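Local coordinates for putative TOXIN related protein (Parabacteroides distasonis ATCC 8503, PDB 3K0Y) that is of unknown function but, as a putative toxin-related, NigD-like protein, pairs an N-terminal OB domain with a C-terminal beta-sandwich domain, at residues A16-E21 with Y26-D31. Residues are numbered along the deposited sequence; the frame is centred on the assembly and turned at random.
Sequences ATVVPE and YYLRLD
With CG of Tyr27 set between its own backbone N and carbonyl carbon (chi1 71°) and CG1 of Val19 anti to its backbone N, the phenol ring and the isopropyl group run side by side on one face of a beta hairpin in the NigD-like N-terminal OB domain. Val19 CB sits 4.0 Å from the Tyr27 ring centroid and 13° off its normal, a CH-pi contact over the face. At the ring's edge Glu21 OE2 comes near its plane, with the carboxylate turned steeply against the ring.

Antiparallel strands 16-21 and 26-30 are joined by two hydrogen-bonded pairs, Thr17 with Arg29 and Val19 with Tyr27. Val19 N gives a nearly straight bond of 2.8 Å to Tyr27 O, whereas the return bond from Tyr27 N to Val19 O is more bent (N-H...O angle 153°), its donor tilted from the carbonyl plane.

On the Tyr27 face, Arg29 NH1 makes a close, oblique van der Waals contact with Val19 CG2, at 3.3 Å. Asp117 bridges the paired residues: its OD1 forms a salt bridge with Arg29 NE, and its OD2 is hydrogen-bonded to Thr17 OG1, which also bonds Arg53 NE. The opposite face, with Ala16, Val18, Tyr26 and Leu28, is largely apolar and packs on strands 52-62 and 74-88: Leu28 and Ala16 both rest on Val56, Val18 CG1 lies 4.0 Å from Tyr26 CD2, and Leu28 CD2 touches both Ala16 CB and Val18 CG2, each at 4.0 Å.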
loop_
_atom_site.group_PDB
_atom_site.type_symbol
_atom_site.label_atom_id
_atom_site.label_comp_id
_atom_site.label_asym_id
_atom_site.label_seq_id
_atom_site.Cartn_x
_atom_site.Cartn_y
_atom_site.Cartn_z
ATOM N N ALA A 16 -6.369 -6.748 -3.546
ATOM C CA ALA A 16 -7.542 -6.089 -4.122
ATOM C C ALA A 16 -7.955 -4.906 -3.273
ATOM O O ALA A 16 -7.769 -4.915 -2.047
ATOM C CB ALA A 16 -8.732 -7.046 -4.177
ATOM N N THR A 17 -8.605 -3.947 -3.911
ATOM C CA THR A 17 -9.315 -2.907 -3.196
ATOM C C THR A 17 -10.774 -3.299 -2.978
ATOM O O THR A 17 -11.459 -3.720 -3.890
ATOM C CB THR A 17 -9.230 -1.571 -3.908
ATOM O OG1 THR A 17 -7.846 -1.301 -4.206
ATOM C CG2 THR A 17 -9.894 -0.409 -3.014
ATOM N N VAL A 18 -11.215 -3.171 -1.730
ATOM C CA VAL A 18 -12.574 -3.411 -1.346
ATOM C C VAL A 18 -13.409 -2.180 -1.697
ATOM O O VAL A 18 -13.121 -1.069 -1.254
ATOM C CB VAL A 18 -12.701 -3.681 0.198
ATOM C CG1 VAL A 18 -14.194 -3.809 0.597
ATOM C CG2 VAL A 18 -11.956 -4.946 0.641
ATOM N N VAL A 19 -14.460 -2.357 -2.465
ATOM C CA VAL A 19 -15.340 -1.216 -2.725
ATOM C C VAL A 19 -16.739 -1.482 -2.194
ATOM O O VAL A 19 -17.465 -2.258 -2.787
ATOM C CB VAL A 19 -15.399 -0.861 -4.232
ATOM C CG1 VAL A 19 -16.204 0.415 -4.413
ATOM C CG2 VAL A 19 -13.967 -0.696 -4.804
ATOM N N PRO A 20 -17.114 -0.851 -1.066
ATOM C CA PRO A 20 -18.486 -1.007 -0.513
ATOM C C PRO A 20 -19.612 -0.591 -1.450
ATOM O O PRO A 20 -19.381 0.142 -2.395
ATOM C CB PRO A 20 -18.476 -0.077 0.700
ATOM C CG PRO A 20 -17.029 -0.018 1.109
ATOM C CD PRO A 20 -16.275 -0.019 -0.178
ATOM N N GLU A 21 -20.829 -1.041 -1.158
ATOM C CA GLU A 21 -22.039 -0.552 -1.845
ATOM C C GLU A 21 -23.240 -0.300 -0.916
ATOM O O GLU A 21 -23.938 0.708 -1.053
ATOM C CB GLU A 21 -22.447 -1.546 -2.917
ATOM C CG GLU A 21 -21.493 -1.604 -4.089
ATOM C CD GLU A 21 -21.859 -2.709 -5.037
ATOM O OE1 GLU A 21 -22.171 -3.813 -4.530
ATOM O OE2 GLU A 21 -21.841 -2.479 -6.274
ATOM N N TYR A 26 -20.120 -5.556 -1.173
ATOM C CA TYR A 26 -18.902 -4.951 -1.719
ATOM C C TYR A 26 -18.460 -5.688 -2.958
ATOM O O TYR A 26 -18.757 -6.866 -3.121
ATOM C CB TYR A 26 -17.779 -4.994 -0.663
ATOM C CG TYR A 26 -17.284 -6.391 -0.321
ATOM C CD1 TYR A 26 -17.960 -7.210 0.593
ATOM C CD2 TYR A 26 -16.146 -6.902 -0.932
ATOM C CE1 TYR A 26 -17.503 -8.503 0.899
ATOM C CE2 TYR A 26 -15.671 -8.186 -0.639
ATOM C CZ TYR A 26 -16.350 -8.974 0.278
ATOM O OH TYR A 26 -15.853 -10.228 0.539
ATOM N N TYR A 27 -17.740 -5.000 -3.832
ATOM C CA TYR A 27 -16.985 -5.709 -4.876
ATOM C C TYR A 27 -15.489 -5.443 -4.709
ATOM O O TYR A 27 -15.092 -4.659 -3.871
ATOM C CB TYR A 27 -17.506 -5.399 -6.276
ATOM C CG TYR A 27 -17.237 -4.023 -6.802
ATOM C CD1 TYR A 27 -16.076 -3.744 -7.492
ATOM C CD2 TYR A 27 -18.168 -3.019 -6.662
ATOM C CE1 TYR A 27 -15.841 -2.509 -7.999
ATOM C CE2 TYR A 27 -17.948 -1.772 -7.173
ATOM C CZ TYR A 27 -16.790 -1.523 -7.841
ATOM O OH TYR A 27 -16.559 -0.275 -8.342
ATOM N N LEU A 28 -14.672 -6.148 -5.464
ATOM C CA LEU A 28 -13.219 -6.064 -5.335
ATOM C C LEU A 28 -12.636 -5.551 -6.614
ATOM O O LEU A 28 -13.017 -6.033 -7.691
ATOM C CB LEU A 28 -12.631 -7.436 -5.040
ATOM C CG LEU A 28 -13.072 -8.027 -3.710
ATOM C CD1 LEU A 28 -12.815 -9.507 -3.732
ATOM C CD2 LEU A 28 -12.344 -7.361 -2.555
ATOM N N ARG A 29 -11.707 -4.600 -6.507
ATOM C CA ARG A 29 -11.007 -4.033 -7.673
ATOM C C ARG A 29 -9.535 -4.489 -7.702
ATOM O O ARG A 29 -8.792 -4.238 -6.774
ATOM C CB ARG A 29 -11.110 -2.498 -7.664
ATOM C CG ARG A 29 -10.657 -1.884 -8.998
ATOM C CD ARG A 29 -11.116 -0.470 -9.203
ATOM N NE ARG A 29 -10.603 0.392 -8.143
ATOM C CZ ARG A 29 -11.345 1.043 -7.244
ATOM N NH1 ARG A 29 -12.656 0.994 -7.281
ATOM N NH2 ARG A 29 -10.755 1.761 -6.307
ATOM N N LEU A 30 -9.125 -5.186 -8.751
ATOM C CA LEU A 30 -7.775 -5.714 -8.830
ATOM C C LEU A 30 -6.842 -4.630 -9.349
ATOM O O LEU A 30 -7.327 -3.621 -9.857
ATOM C CB LEU A 30 -7.727 -6.924 -9.750
ATOM C CG LEU A 30 -8.506 -8.165 -9.338
ATOM C CD1 LEU A 30 -8.337 -9.306 -10.437
ATOM C CD2 LEU A 30 -8.055 -8.630 -7.973
ATOM N N ASP A 31 -5.525 -4.818 -9.209
ATOM C CA ASP A 31 -4.576 -3.828 -9.732
ATOM C C ASP A 31 -4.758 -3.558 -11.255
ATOM O O ASP A 31 -4.760 -2.420 -11.681
ATOM C CB ASP A 31 -3.134 -4.231 -9.433
ATOM C CG ASP A 31 -2.787 -4.190 -7.934
ATOM O OD1 ASP A 31 -3.456 -3.525 -7.137
ATOM O OD2 ASP A 31 -1.820 -4.851 -7.543
#